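Fat acid-binding protein (Eubacterium ventriosum, PDB 3NYI) binds stearic acid in its crystal structure and, as a DegV family protein, probably serves in fatty-acid binding. Local coordinates at residues S72-F77 with S108-D113. Residues are numbered along the deposited sequence; the frame is centred on the assembly and turned at random.
Sequences SYADVF and SLVLED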
# COMPACT_ATOMS: atom_id res chain seq x y z
N SER A 72 14.48 7.71 11.98
CA SER A 72 13.04 7.60 12.26
C SER A 72 12.62 6.17 12.62
O SER A 72 11.90 5.94 13.59
CB SER A 72 12.21 8.08 11.07
OG SER A 72 12.32 9.48 10.94
N TYR A 73 13.05 5.22 11.81
CA TYR A 73 12.85 3.81 12.14
C TYR A 73 13.56 3.46 13.44
O TYR A 73 12.99 2.82 14.31
CB TYR A 73 13.42 2.94 11.03
CG TYR A 73 12.50 2.72 9.84
CD1 TYR A 73 12.84 3.21 8.58
CD2 TYR A 73 11.31 2.01 9.97
CE1 TYR A 73 12.01 2.99 7.47
CE2 TYR A 73 10.48 1.80 8.88
CZ TYR A 73 10.83 2.28 7.64
OH TYR A 73 10.00 2.05 6.56
N ALA A 74 14.82 3.87 13.57
CA ALA A 74 15.64 3.48 14.70
C ALA A 74 15.03 3.90 16.04
O ALA A 74 15.03 3.13 16.99
CB ALA A 74 17.06 4.04 14.57
N ASP A 75 14.53 5.13 16.12
CA ASP A 75 13.90 5.61 17.34
C ASP A 75 12.66 4.79 17.72
O ASP A 75 12.41 4.51 18.90
CB ASP A 75 13.56 7.10 17.23
CG ASP A 75 14.81 8.00 17.21
OD1 ASP A 75 15.93 7.54 17.53
OD2 ASP A 75 14.66 9.19 16.86
N VAL A 76 11.87 4.37 16.73
CA VAL A 76 10.73 3.50 17.00
C VAL A 76 11.21 2.12 17.46
O VAL A 76 10.76 1.61 18.50
CB VAL A 76 9.81 3.39 15.77
CG1 VAL A 76 8.72 2.34 16.00
CG2 VAL A 76 9.21 4.75 15.46
N PHE A 77 12.12 1.51 16.71
CA PHE A 77 12.63 0.19 17.10
C PHE A 77 13.20 0.23 18.51
O PHE A 77 12.93 -0.65 19.33
CB PHE A 77 13.72 -0.31 16.13
CG PHE A 77 13.24 -0.52 14.71
CD1 PHE A 77 11.89 -0.51 14.39
CD2 PHE A 77 14.16 -0.77 13.70
CE1 PHE A 77 11.47 -0.71 13.08
CE2 PHE A 77 13.75 -0.97 12.39
CZ PHE A 77 12.40 -0.94 12.08
N SER A 108 20.08 -2.49 12.37
CA SER A 108 21.50 -2.64 12.69
C SER A 108 21.96 -1.62 13.73
O SER A 108 22.66 -1.96 14.67
CB SER A 108 22.37 -2.55 11.44
OG SER A 108 22.18 -3.69 10.63
N LEU A 109 21.56 -0.37 13.54
CA LEU A 109 21.85 0.69 14.50
C LEU A 109 21.41 0.31 15.92
O LEU A 109 22.16 0.46 16.88
CB LEU A 109 21.13 1.98 14.10
CG LEU A 109 21.94 3.24 13.87
CD1 LEU A 109 22.63 3.18 12.52
CD2 LEU A 109 21.02 4.45 13.95
N VAL A 110 20.18 -0.19 16.05
CA VAL A 110 19.61 -0.46 17.37
C VAL A 110 20.31 -1.64 18.02
O VAL A 110 20.51 -1.66 19.24
CB VAL A 110 18.07 -0.71 17.29
CG1 VAL A 110 17.51 -1.16 18.64
CG2 VAL A 110 17.37 0.55 16.82
N LEU A 111 20.69 -2.61 17.21
CA LEU A 111 21.39 -3.79 17.71
C LEU A 111 22.64 -3.42 18.50
O LEU A 111 22.94 -4.03 19.53
CB LEU A 111 21.74 -4.73 16.55
CG LEU A 111 21.03 -6.08 16.60
CD1 LEU A 111 19.64 -5.92 17.21
CD2 LEU A 111 20.95 -6.69 15.21
N GLU A 112 23.38 -2.43 18.02
CA GLU A 112 24.57 -1.95 18.71
C GLU A 112 24.29 -1.68 20.17
O GLU A 112 25.01 -2.14 21.05
CB GLU A 112 25.10 -0.68 18.04
CG GLU A 112 25.60 -0.89 16.64
CD GLU A 112 26.00 0.41 15.98
OE1 GLU A 112 26.12 1.44 16.68
OE2 GLU A 112 26.21 0.41 14.75
N ASP A 113 23.23 -0.92 20.43
CA ASP A 113 22.87 -0.54 21.79
C ASP A 113 22.04 -1.60 22.53
O ASP A 113 22.02 -1.63 23.76
CB ASP A 113 22.13 0.80 21.80
CG ASP A 113 22.95 1.92 21.17
OD1 ASP A 113 24.15 1.71 20.87
OD2 ASP A 113 22.39 3.02 20.98
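Val110 meets Ala74 and Phe77 through a single methyl group, and the way that methyl is presented illustrates how a branched side chain and a small one can meet directly where two helices cross. The CG2 branch lies anti to the carbonyl carbon of Val110 and comes up against Ala74 and Phe77, three residues apart on the same face of the helix. Val110 CG2 stands 3.5 Å from the backbone oxygen Ala74 O, a van der Waals approach to a carbonyl, and 3.8 Å from Phe77 CB. The methyl Ala74 CB sits a little further off, 4.2 Å from Val110 CG2. These three residues are buried and form the tight part of a small contact, 154 Å² summed over both sides. The CA atoms of Ala74 and Val110 are 6.2 Å apart, while the local axes approach to 9.3 Å and cross at -41°. Phe77 contributes its stem and not its ring: CG, anti to the carbonyl carbon (chi1 -63°), carries the ring off toward Val87 and Cys89 of strand 87-91. That strand, helix 99-113 and the parallel neighbouring strand 119-123 form a beta-alpha-beta crossover; helix 70-81, which precedes it, packs on strand 87-91 through Tyr73 and Phe77 and on helix 99-113 through Tyr73 and Ala74. Packing thins at the margin toward Leu109, which is partly exposed and reaches Ala74 with one branch, CD2 standing 4.0 Å from Ala74 CB. The exposed acids Glu112 and Asp113 lie past the apolar patch and are poorly ordered; Asp113 is modelled in a salt bridge to Arg78 of helix 70-81, a link to be read with caution given that disorder.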